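Local structure of nudix Hydrolase, RenU (Mycolicibacterium smegmatis, 6UUF) at residues A[17-23]-A[103-107]; A[27-31]-A[157-162]; A[39-45]-A[125-131]. The protein probably hydrolyses nucleoside diphosphate-linked substrates such as NADH, as a magnesium-dependent member of the Nudix hydrolase family. The protein carries 3 engineered substitutions. All coordinates share one frame; numbering follows the deposited sequence.

Interaction 1 of 3, residues A[17-23]-A[103-107]; sequences FWGRHGA and TQWTY
W105 lays its indole between F17 and G22, CG anti to the backbone N (chi1 -168°), which carries the ring beside the 17-23 segment. From CB outward, CG and CD1 are the first to meet F17, whose CB stands over that face, 3.6 Å from the centroid of the five-membered ring of W105 and almost on the ring normal, a CH-pi contact. CD1 also meets G19 O at the ring edge, 3.2 Å away. Next along the rim, NE1 donates to W18 O at 3.0 Å (157° at the hydrogen); the oxygen lies near the indole plane, whereas the donor sits well above the W18 carbonyl plane. G22 CA covers the opposite face. Here a type I turn, G19 to G22, leads from strand 16-18 into strand 23-31 of the central Nudix sheet, where A23 pairs in parallel with Y107 and A23 N bonds T106 O at 2.9 Å. Further out on the indole, W105 CE3 lies 3.7 Å from F17 CD2, the F17 and W105 rings being inclined at 37°. W105 CZ2 touches A23 CB at 4.1 Å. One water bridges R20 O and Q104 O; a second links A23 O with T106 OG1.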
loop_
_atom_site.group_PDB
_atom_site.type_symbol
_atom_site.label_atom_id
_atom_site.label_comp_id
_atom_site.label_asym_id
_atom_site.label_seq_id
_atom_site.Cartn_x
_atom_site.Cartn_y
_atom_site.Cartn_z
ATOM N N PHE A 17 8.201 -14.113 -7.263
ATOM C CA PHE A 17 7.677 -12.819 -6.863
ATOM C C PHE A 17 8.083 -11.806 -7.898
ATOM O O PHE A 17 9.243 -11.794 -8.322
ATOM C CB PHE A 17 8.322 -12.413 -5.573
ATOM C CG PHE A 17 7.910 -13.250 -4.410
ATOM C CD1 PHE A 17 8.459 -14.522 -4.203
ATOM C CD2 PHE A 17 6.949 -12.794 -3.529
ATOM C CE1 PHE A 17 8.034 -15.331 -3.145
ATOM C CE2 PHE A 17 6.554 -13.585 -2.443
ATOM C CZ PHE A 17 7.081 -14.871 -2.265
ATOM N N TRP A 18 7.168 -10.932 -8.275
ATOM C CA TRP A 18 7.466 -9.926 -9.247
ATOM C C TRP A 18 8.208 -8.715 -8.684
ATOM O O TRP A 18 7.775 -8.105 -7.690
ATOM C CB TRP A 18 6.204 -9.411 -9.882
ATOM C CG TRP A 18 6.562 -8.457 -10.945
ATOM C CD1 TRP A 18 6.451 -7.108 -10.902
ATOM C CD2 TRP A 18 7.154 -8.782 -12.192
ATOM N NE1 TRP A 18 6.906 -6.568 -12.065
ATOM C CE2 TRP A 18 7.358 -7.572 -12.877
ATOM C CE3 TRP A 18 7.531 -9.982 -12.800
ATOM C CZ2 TRP A 18 7.883 -7.522 -14.155
ATOM C CZ3 TRP A 18 8.080 -9.943 -14.037
ATOM C CH2 TRP A 18 8.257 -8.711 -14.720
ATOM N N GLY A 19 9.301 -8.345 -9.344
ATOM C CA GLY A 19 9.975 -7.089 -9.052
ATOM C C GLY A 19 11.254 -7.306 -8.274
ATOM O O GLY A 19 11.255 -7.568 -7.057
ATOM N N ARG A 20 12.354 -7.187 -8.986
ATOM C CA ARG A 20 13.661 -7.394 -8.402
ATOM C C ARG A 20 13.975 -6.585 -7.158
ATOM O O ARG A 20 14.668 -7.061 -6.263
ATOM C CB ARG A 20 14.708 -7.160 -9.473
ATOM C CG ARG A 20 14.698 -8.328 -10.445
ATOM C CD ARG A 20 15.987 -8.505 -11.189
ATOM N NE ARG A 20 16.109 -9.885 -11.664
ATOM C CZ ARG A 20 16.818 -10.867 -11.090
ATOM N NH1 ARG A 20 16.818 -12.058 -11.673
ATOM N NH2 ARG A 20 17.544 -10.692 -9.980
ATOM N N HIS A 21 13.450 -5.380 -7.087
ATOM C CA HIS A 21 13.684 -4.491 -5.941
ATOM C C HIS A 21 12.502 -4.494 -4.970
ATOM O O HIS A 21 12.355 -3.561 -4.170
ATOM C CB HIS A 21 13.889 -3.057 -6.471
ATOM C CG HIS A 21 14.912 -2.945 -7.562
ATOM N ND1 HIS A 21 16.221 -3.341 -7.390
ATOM C CD2 HIS A 21 14.833 -2.437 -8.815
ATOM C CE1 HIS A 21 16.899 -3.103 -8.501
ATOM N NE2 HIS A 21 16.082 -2.544 -9.372
ATOM N N GLY A 22 11.635 -5.504 -5.074
ATOM C CA GLY A 22 10.465 -5.557 -4.257
ATOM C C GLY A 22 9.405 -4.570 -4.702
ATOM O O GLY A 22 9.465 -3.960 -5.806
ATOM N N ALA A 23 8.401 -4.475 -3.853
ATOM C CA ALA A 23 7.265 -3.638 -4.126
ATOM C C ALA A 23 6.995 -2.780 -2.900
ATOM O O ALA A 23 7.504 -3.054 -1.781
ATOM C CB ALA A 23 6.063 -4.481 -4.458
ATOM N N THR A 103 19.447 -13.477 -2.886
ATOM C CA THR A 103 18.564 -12.352 -3.197
ATOM C C THR A 103 17.323 -12.297 -2.304
ATOM O O THR A 103 17.007 -13.231 -1.562
ATOM C CB THR A 103 18.205 -12.283 -4.702
ATOM O OG1 THR A 103 17.720 -13.551 -5.164
ATOM C CG2 THR A 103 19.442 -11.873 -5.509
ATOM N N GLN A 104 16.665 -11.153 -2.349
ATOM C CA GLN A 104 15.592 -10.847 -1.426
ATOM C C GLN A 104 14.413 -10.208 -2.139
ATOM O O GLN A 104 14.548 -9.572 -3.201
ATOM C CB GLN A 104 16.096 -9.890 -0.358
ATOM C CG GLN A 104 15.215 -9.868 0.873
ATOM C CD GLN A 104 15.970 -9.393 2.085
ATOM O OE1 GLN A 104 16.535 -8.307 2.067
ATOM N NE2 GLN A 104 16.002 -10.206 3.140
ATOM N N TRP A 105 13.248 -10.401 -1.557
ATOM C CA TRP A 105 12.086 -9.700 -2.004
ATOM C C TRP A 105 11.411 -9.138 -0.774
ATOM O O TRP A 105 11.229 -9.834 0.215
ATOM C CB TRP A 105 11.136 -10.648 -2.726
ATOM C CG TRP A 105 10.090 -9.930 -3.437
ATOM C CD1 TRP A 105 10.167 -9.418 -4.695
ATOM C CD2 TRP A 105 8.818 -9.574 -2.936
ATOM N NE1 TRP A 105 8.982 -8.823 -5.043
ATOM C CE2 TRP A 105 8.134 -8.904 -3.970
ATOM C CE3 TRP A 105 8.158 -9.807 -1.730
ATOM C CZ2 TRP A 105 6.854 -8.435 -3.823
ATOM C CZ3 TRP A 105 6.895 -9.344 -1.582
ATOM C CH2 TRP A 105 6.244 -8.652 -2.632
ATOM N N THR A 106 10.996 -7.886 -0.855
ATOM C CA THR A 106 10.213 -7.317 0.229
ATOM C C THR A 106 9.049 -6.527 -0.309
ATOM O O THR A 106 9.039 -6.042 -1.478
ATOM C CB THR A 106 11.087 -6.345 1.042
ATOM O OG1 THR A 106 11.615 -5.377 0.138
ATOM C CG2 THR A 106 12.217 -7.052 1.730
ATOM N N TYR A 107 8.087 -6.358 0.584
ATOM C CA TYR A 107 7.005 -5.429 0.416
ATOM C C TYR A 107 7.125 -4.421 1.549
ATOM O O TYR A 107 7.142 -4.830 2.747
ATOM C CB TYR A 107 5.630 -6.123 0.541
ATOM C CG TYR A 107 4.483 -5.207 0.184
ATOM C CD1 TYR A 107 3.974 -4.290 1.096
ATOM C CD2 TYR A 107 3.884 -5.267 -1.066
ATOM C CE1 TYR A 107 2.948 -3.432 0.763
ATOM C CE2 TYR A 107 2.808 -4.449 -1.394
ATOM C CZ TYR A 107 2.363 -3.528 -0.486
ATOM O OH TYR A 107 1.328 -2.719 -0.842
HETATM O O HOH W 1 14.617 -6.964 -3.510
HETATM O O HOH W 2 10.103 -3.103 -0.596
#

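Interaction 2 of 3, residues A[27-31]-A[157-162]; sequences LLRAP and TATIPL
R29 lays one face of its guanidinium against L162, whose CD1 sits over the centre of the group, 3.7 Å from R29 CZ. The two side chains run past each other in opposite directions, and the same methyl also brushes R29 CB, CD and NE. Beyond this overlap the guanidinium points end-on at the chain that leaves helix 144-158: NH1 and NH2 both donate to I160 O, at 2.7 Å and 2.9 Å, with the oxygen practically in the guanidinium plane. NH1 approaches nearly along the I160 C=O bond, while NH2 comes in tilted from the carbonyl plane. A weak third bond, from NH1 to T157 O at 3.2 Å, reaches the last turn of the helix; T157 O also accepts from I160 N, so the arginine adds to a turn that the backbone already closes. The bend at chi3 (-60°) swings the guanidinium out of the line of its extended CB-CG-CD stem. That helix is the last of the Nudix fold here, and the chain after it passes beside strand 23-31 of the mixed sheet. D113 of strand 104-113 forms a salt bridge with R29 NE and probably offsets part of the positive charge where R89 also comes close to R29 NH2. L162 CD2, the other methyl, packs on the P31 ring, 3.6 Å from CD. On the helix side of the arginine, T157 CG2 meets L27 CD2 at 4.1 Å and comes close to R29 CD, while T157 OG1 bonds back to R154 O within the helix.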
loop_
_atom_site.group_PDB
_atom_site.type_symbol
_atom_site.label_atom_id
_atom_site.label_comp_id
_atom_site.label_asym_id
_atom_site.label_seq_id
_atom_site.Cartn_x
_atom_site.Cartn_y
_atom_site.Cartn_z
ATOM N N LEU A 27 -0.202 3.346 2.403
ATOM C CA LEU A 27 -1.271 3.402 3.409
ATOM C C LEU A 27 -1.512 4.848 3.739
ATOM O O LEU A 27 -0.843 5.427 4.603
ATOM C CB LEU A 27 -0.856 2.618 4.658
ATOM C CG LEU A 27 -1.804 2.582 5.847
ATOM C CD1 LEU A 27 -3.160 2.155 5.354
ATOM C CD2 LEU A 27 -1.318 1.551 6.878
ATOM N N LEU A 28 -2.434 5.451 3.009
ATOM C CA LEU A 28 -2.745 6.862 3.142
ATOM C C LEU A 28 -3.900 7.053 4.145
ATOM O O LEU A 28 -4.971 6.493 3.944
ATOM C CB LEU A 28 -3.158 7.440 1.806
ATOM C CG LEU A 28 -3.476 8.940 1.825
ATOM C CD1 LEU A 28 -2.317 9.809 2.357
ATOM C CD2 LEU A 28 -3.809 9.342 0.404
ATOM N N ARG A 29 -3.671 7.863 5.180
ATOM C CA ARG A 29 -4.640 8.131 6.243
ATOM C C ARG A 29 -5.244 9.490 6.095
ATOM O O ARG A 29 -4.551 10.427 5.679
ATOM C CB ARG A 29 -4.014 8.019 7.619
ATOM C CG ARG A 29 -3.233 6.718 7.828
ATOM C CD ARG A 29 -2.599 6.681 9.219
ATOM N NE ARG A 29 -1.649 7.785 9.458
ATOM C CZ ARG A 29 -1.067 8.023 10.631
ATOM N NH1 ARG A 29 -1.337 7.270 11.710
ATOM N NH2 ARG A 29 -0.227 9.039 10.733
ATOM N N ALA A 30 -6.536 9.597 6.406
ATOM C CA ALA A 30 -7.218 10.905 6.468
ATOM C C ALA A 30 -8.224 11.006 7.608
ATOM O O ALA A 30 -8.895 10.042 7.928
ATOM C CB ALA A 30 -7.887 11.276 5.147
ATOM N N PRO A 31 -8.315 12.192 8.228
ATOM C CA PRO A 31 -9.287 12.359 9.307
ATOM C C PRO A 31 -10.673 12.505 8.726
ATOM O O PRO A 31 -10.837 13.109 7.657
ATOM C CB PRO A 31 -8.853 13.662 9.975
ATOM C CG PRO A 31 -7.967 14.356 8.994
ATOM C CD PRO A 31 -7.723 13.479 7.821
ATOM N N THR A 157 0.446 2.374 13.207
ATOM C CA THR A 157 -0.236 3.655 12.949
ATOM C C THR A 157 -0.612 4.349 14.264
ATOM O O THR A 157 -0.568 5.576 14.349
ATOM C CB THR A 157 -1.481 3.490 12.048
ATOM O OG1 THR A 157 -2.306 2.481 12.598
ATOM C CG2 THR A 157 -1.086 3.076 10.625
ATOM N N ALA A 158 -0.945 3.561 15.293
ATOM C CA ALA A 158 -1.402 4.119 16.564
ATOM C C ALA A 158 -0.285 4.830 17.290
ATOM O O ALA A 158 -0.563 5.657 18.151
ATOM C CB ALA A 158 -2.031 3.056 17.467
ATOM N N THR A 159 0.969 4.537 16.947
ATOM C CA THR A 159 2.083 5.287 17.524
ATOM C C THR A 159 2.477 6.529 16.718
ATOM O O THR A 159 3.415 7.168 17.096
ATOM C CB THR A 159 3.342 4.428 17.684
ATOM O OG1 THR A 159 3.933 4.224 16.396
ATOM C CG2 THR A 159 3.030 3.061 18.340
ATOM N N ILE A 160 1.811 6.856 15.609
ATOM C CA ILE A 160 2.011 8.153 14.954
ATOM C C ILE A 160 0.671 8.754 14.622
ATOM O O ILE A 160 0.120 8.447 13.589
ATOM C CB ILE A 160 2.853 8.102 13.647
ATOM C CG1 ILE A 160 2.653 6.794 12.878
ATOM C CG2 ILE A 160 4.337 8.288 13.965
ATOM C CD1 ILE A 160 3.452 6.727 11.593
ATOM N N PRO A 161 0.137 9.630 15.486
ATOM C CA PRO A 161 -1.131 10.292 15.124
ATOM C C PRO A 161 -1.005 11.236 13.947
ATOM O O PRO A 161 0.085 11.739 13.657
ATOM C CB PRO A 161 -1.469 11.089 16.370
ATOM C CG PRO A 161 -0.140 11.264 17.060
ATOM C CD PRO A 161 0.528 9.958 16.863
ATOM N N LEU A 162 -2.130 11.473 13.280
ATOM C CA LEU A 162 -2.139 12.323 12.103
ATOM C C LEU A 162 -1.672 13.704 12.490
ATOM O O LEU A 162 -1.843 14.125 13.611
ATOM C CB LEU A 162 -3.528 12.427 11.447
ATOM C CG LEU A 162 -3.900 11.339 10.437
ATOM C CD1 LEU A 162 -4.175 10.031 11.158
ATOM C CD2 LEU A 162 -5.110 11.757 9.627
#

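Interaction 3 of 3, residues A[39-45]-A[125-131]; sequences VLLQHRA and ESAELRW
Q42 NE2 donates to S126 OG at 2.9 Å, nearly straight (163°) and close to the amide plane, and makes a weak second bond to E125 OE1. The Q42 chain leaves the backbone opposite N (chi1 -170°) and stays extended beyond CG, bringing the amide to these partners; its plane stands 85° from the E125 carboxylate. S126 OG in turn bonds A78 O of helix 67-79. R44 NH1 lies 3.6 Å from E125 OE2, a salt bridge of charges alone, since the oxygen is well out of the guanidinium plane. L41 and R130 form a hydrogen-bonded pair, L41 N to R130 O at 2.8 Å and R130 N to L41 O at 2.9 Å, and A45 N reaches E125 O beyond the corner at A127. R130 clasps E128 side-on, NE to OE2 at 2.9 Å and NH2 to OE1. On the face shared by L40, Q42, L129 and W131, L40 CB sits over the W131 six-membered ring, 3.8 Å from its centroid, and L40 CD1 meets L129 CB. L129 CD2 packs on Q42 CB. The pairing joins strands 37-44 and 126-133 as antiparallel neighbours in the mixed sheet of the Nudix fold.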
loop_
_atom_site.group_PDB
_atom_site.type_symbol
_atom_site.label_atom_id
_atom_site.label_comp_id
_atom_site.label_asym_id
_atom_site.label_seq_id
_atom_site.Cartn_x
_atom_site.Cartn_y
_atom_site.Cartn_z
ATOM N N VAL A 39 -8.597 5.125 5.972
ATOM C CA VAL A 39 -7.529 4.780 5.048
ATOM C C VAL A 39 -8.073 4.502 3.646
ATOM O O VAL A 39 -9.214 4.066 3.457
ATOM C CB VAL A 39 -6.631 3.619 5.580
ATOM C CG1 VAL A 39 -6.089 3.972 6.966
ATOM C CG2 VAL A 39 -7.377 2.325 5.664
ATOM N N LEU A 40 -7.247 4.763 2.643
ATOM C CA LEU A 40 -7.699 4.666 1.270
ATOM C C LEU A 40 -7.383 3.296 0.779
ATOM O O LEU A 40 -6.230 2.945 0.717
ATOM C CB LEU A 40 -7.024 5.722 0.401
ATOM C CG LEU A 40 -7.361 5.573 -1.080
ATOM C CD1 LEU A 40 -8.833 5.872 -1.278
ATOM C CD2 LEU A 40 -6.506 6.480 -1.928
ATOM N N LEU A 41 -8.380 2.505 0.406
ATOM C CA LEU A 41 -8.077 1.184 -0.107
ATOM C C LEU A 41 -8.535 1.041 -1.538
ATOM O O LEU A 41 -9.469 1.709 -1.989
ATOM C CB LEU A 41 -8.695 0.063 0.731
ATOM C CG LEU A 41 -8.370 0.071 2.212
ATOM C CD1 LEU A 41 -9.134 -1.010 2.981
ATOM C CD2 LEU A 41 -6.894 -0.104 2.369
ATOM N N GLN A 42 -7.875 0.106 -2.193
ATOM C CA GLN A 42 -8.103 -0.234 -3.563
ATOM C C GLN A 42 -8.725 -1.632 -3.656
ATOM O O GLN A 42 -8.201 -2.590 -3.081
ATOM C CB GLN A 42 -6.780 -0.215 -4.309
ATOM C CG GLN A 42 -6.931 -0.331 -5.810
ATOM C CD GLN A 42 -5.602 -0.569 -6.467
ATOM O OE1 GLN A 42 -4.853 -1.456 -6.056
ATOM N NE2 GLN A 42 -5.308 0.199 -7.505
ATOM N N HIS A 43 -9.857 -1.698 -4.365
ATOM C CA HIS A 43 -10.525 -2.955 -4.688
ATOM C C HIS A 43 -9.927 -3.477 -5.986
ATOM O O HIS A 43 -9.966 -2.793 -7.018
ATOM C CB HIS A 43 -11.998 -2.720 -4.883
ATOM C CG HIS A 43 -12.791 -3.981 -5.033
ATOM N ND1 HIS A 43 -12.702 -5.031 -4.145
ATOM C CD2 HIS A 43 -13.704 -4.355 -5.964
ATOM C CE1 HIS A 43 -13.523 -5.999 -4.521
ATOM N NE2 HIS A 43 -14.141 -5.613 -5.621
ATOM N N ARG A 44 -9.398 -4.686 -5.954
ATOM C CA ARG A 44 -8.574 -5.138 -7.056
ATOM C C ARG A 44 -9.525 -5.692 -8.134
ATOM O O ARG A 44 -10.417 -6.504 -7.830
ATOM C CB ARG A 44 -7.548 -6.170 -6.570
ATOM C CG ARG A 44 -6.806 -5.784 -5.268
ATOM C CD ARG A 44 -5.591 -4.906 -5.437
ATOM N NE ARG A 44 -4.384 -5.693 -5.176
ATOM C CZ ARG A 44 -3.611 -6.276 -6.093
ATOM N NH1 ARG A 44 -3.871 -6.178 -7.408
ATOM N NH2 ARG A 44 -2.550 -6.977 -5.684
ATOM N N ALA A 45 -9.390 -5.196 -9.366
ATOM C CA ALA A 45 -10.194 -5.714 -10.497
ATOM C C ALA A 45 -9.897 -7.219 -10.665
ATOM O O ALA A 45 -8.730 -7.573 -10.628
ATOM C CB ALA A 45 -9.864 -4.949 -11.778
ATOM N N GLU A 125 -5.805 -0.921 -12.256
ATOM C CA GLU A 125 -6.607 -2.016 -11.652
ATOM C C GLU A 125 -7.612 -1.519 -10.575
ATOM O O GLU A 125 -8.217 -2.333 -9.846
ATOM C CB GLU A 125 -5.753 -3.203 -11.106
ATOM C CG GLU A 125 -4.246 -3.054 -11.068
ATOM C CD GLU A 125 -3.749 -2.283 -9.866
ATOM O OE1 GLU A 125 -3.442 -1.079 -10.022
ATOM O OE2 GLU A 125 -3.654 -2.902 -8.781
ATOM N N SER A 126 -7.790 -0.195 -10.484
ATOM C CA SER A 126 -8.723 0.402 -9.529
ATOM C C SER A 126 -10.130 0.174 -10.043
ATOM O O SER A 126 -10.621 0.899 -10.932
ATOM C CB SER A 126 -8.430 1.893 -9.320
ATOM O OG SER A 126 -7.087 2.062 -8.877
ATOM N N ALA A 127 -10.716 -0.906 -9.531
ATOM C CA ALA A 127 -12.114 -1.216 -9.764
ATOM C C ALA A 127 -12.926 -0.237 -8.925
ATOM O O ALA A 127 -13.934 0.314 -9.383
ATOM C CB ALA A 127 -12.429 -2.656 -9.366
ATOM N N GLU A 128 -12.461 -0.043 -7.695
ATOM C CA GLU A 128 -12.915 1.030 -6.845
ATOM C C GLU A 128 -11.743 1.428 -5.903
ATOM O O GLU A 128 -10.795 0.659 -5.641
ATOM C CB GLU A 128 -14.194 0.594 -6.077
ATOM C CG GLU A 128 -14.999 1.733 -5.432
ATOM C CD GLU A 128 -15.927 1.281 -4.300
ATOM O OE1 GLU A 128 -16.378 0.114 -4.295
ATOM O OE2 GLU A 128 -16.216 2.109 -3.407
ATOM N N LEU A 129 -11.783 2.677 -5.499
ATOM C CA LEU A 129 -11.042 3.173 -4.364
ATOM C C LEU A 129 -12.049 3.671 -3.358
ATOM O O LEU A 129 -13.029 4.337 -3.710
ATOM C CB LEU A 129 -10.163 4.312 -4.780
ATOM C CG LEU A 129 -9.018 3.875 -5.663
ATOM C CD1 LEU A 129 -8.717 5.005 -6.641
ATOM C CD2 LEU A 129 -7.846 3.491 -4.762
ATOM N N ARG A 130 -11.789 3.370 -2.094
ATOM C CA ARG A 130 -12.702 3.729 -1.059
ATOM C C ARG A 130 -11.965 4.077 0.242
ATOM O O ARG A 130 -11.019 3.375 0.681
ATOM C CB ARG A 130 -13.649 2.557 -0.846
ATOM C CG ARG A 130 -14.948 2.979 -0.197
ATOM C CD ARG A 130 -15.671 1.764 0.341
ATOM N NE ARG A 130 -16.407 1.026 -0.693
ATOM C CZ ARG A 130 -16.983 -0.170 -0.516
ATOM N NH1 ARG A 130 -16.908 -0.848 0.658
ATOM N NH2 ARG A 130 -17.639 -0.694 -1.531
ATOM N N TRP A 131 -12.398 5.187 0.823
ATOM C CA TRP A 131 -11.959 5.584 2.126
ATOM C C TRP A 131 -12.679 4.709 3.111
ATOM O O TRP A 131 -13.899 4.593 3.038
ATOM C CB TRP A 131 -12.260 7.051 2.339
ATOM C CG TRP A 131 -11.316 7.930 1.600
ATOM C CD1 TRP A 131 -11.553 8.613 0.429
ATOM C CD2 TRP A 131 -9.969 8.214 1.967
ATOM N NE1 TRP A 131 -10.436 9.312 0.066
ATOM C CE2 TRP A 131 -9.448 9.097 0.980
ATOM C CE3 TRP A 131 -9.145 7.816 3.048
ATOM C CZ2 TRP A 131 -8.133 9.583 1.023
ATOM C CZ3 TRP A 131 -7.851 8.306 3.113
ATOM C CH2 TRP A 131 -7.347 9.190 2.099
#

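Overall arrangement
All three contacts reach the same mixed sheet. Interactions 1 and 2 share strand 23-31 but lie at its two ends, their centres about 26 Å apart and on opposite sides of the chain's centre. Interaction 3 lies about 18 Å from interaction 2, centre to centre, and touches it: L40 N is 3.1 Å from L28 O, a probable hydrogen bond, and W131 CZ3 packs 3.6 Å from A30 CB. Interactions 1 and 3 do not touch, their nearest atoms being about 7 Å apart. Helix 67-79, the Nudix helix, meets interaction 3 through A78 and A79; A78 stands where the motif usually has a metal-binding glutamate and is probably one of the three engineered substitutions.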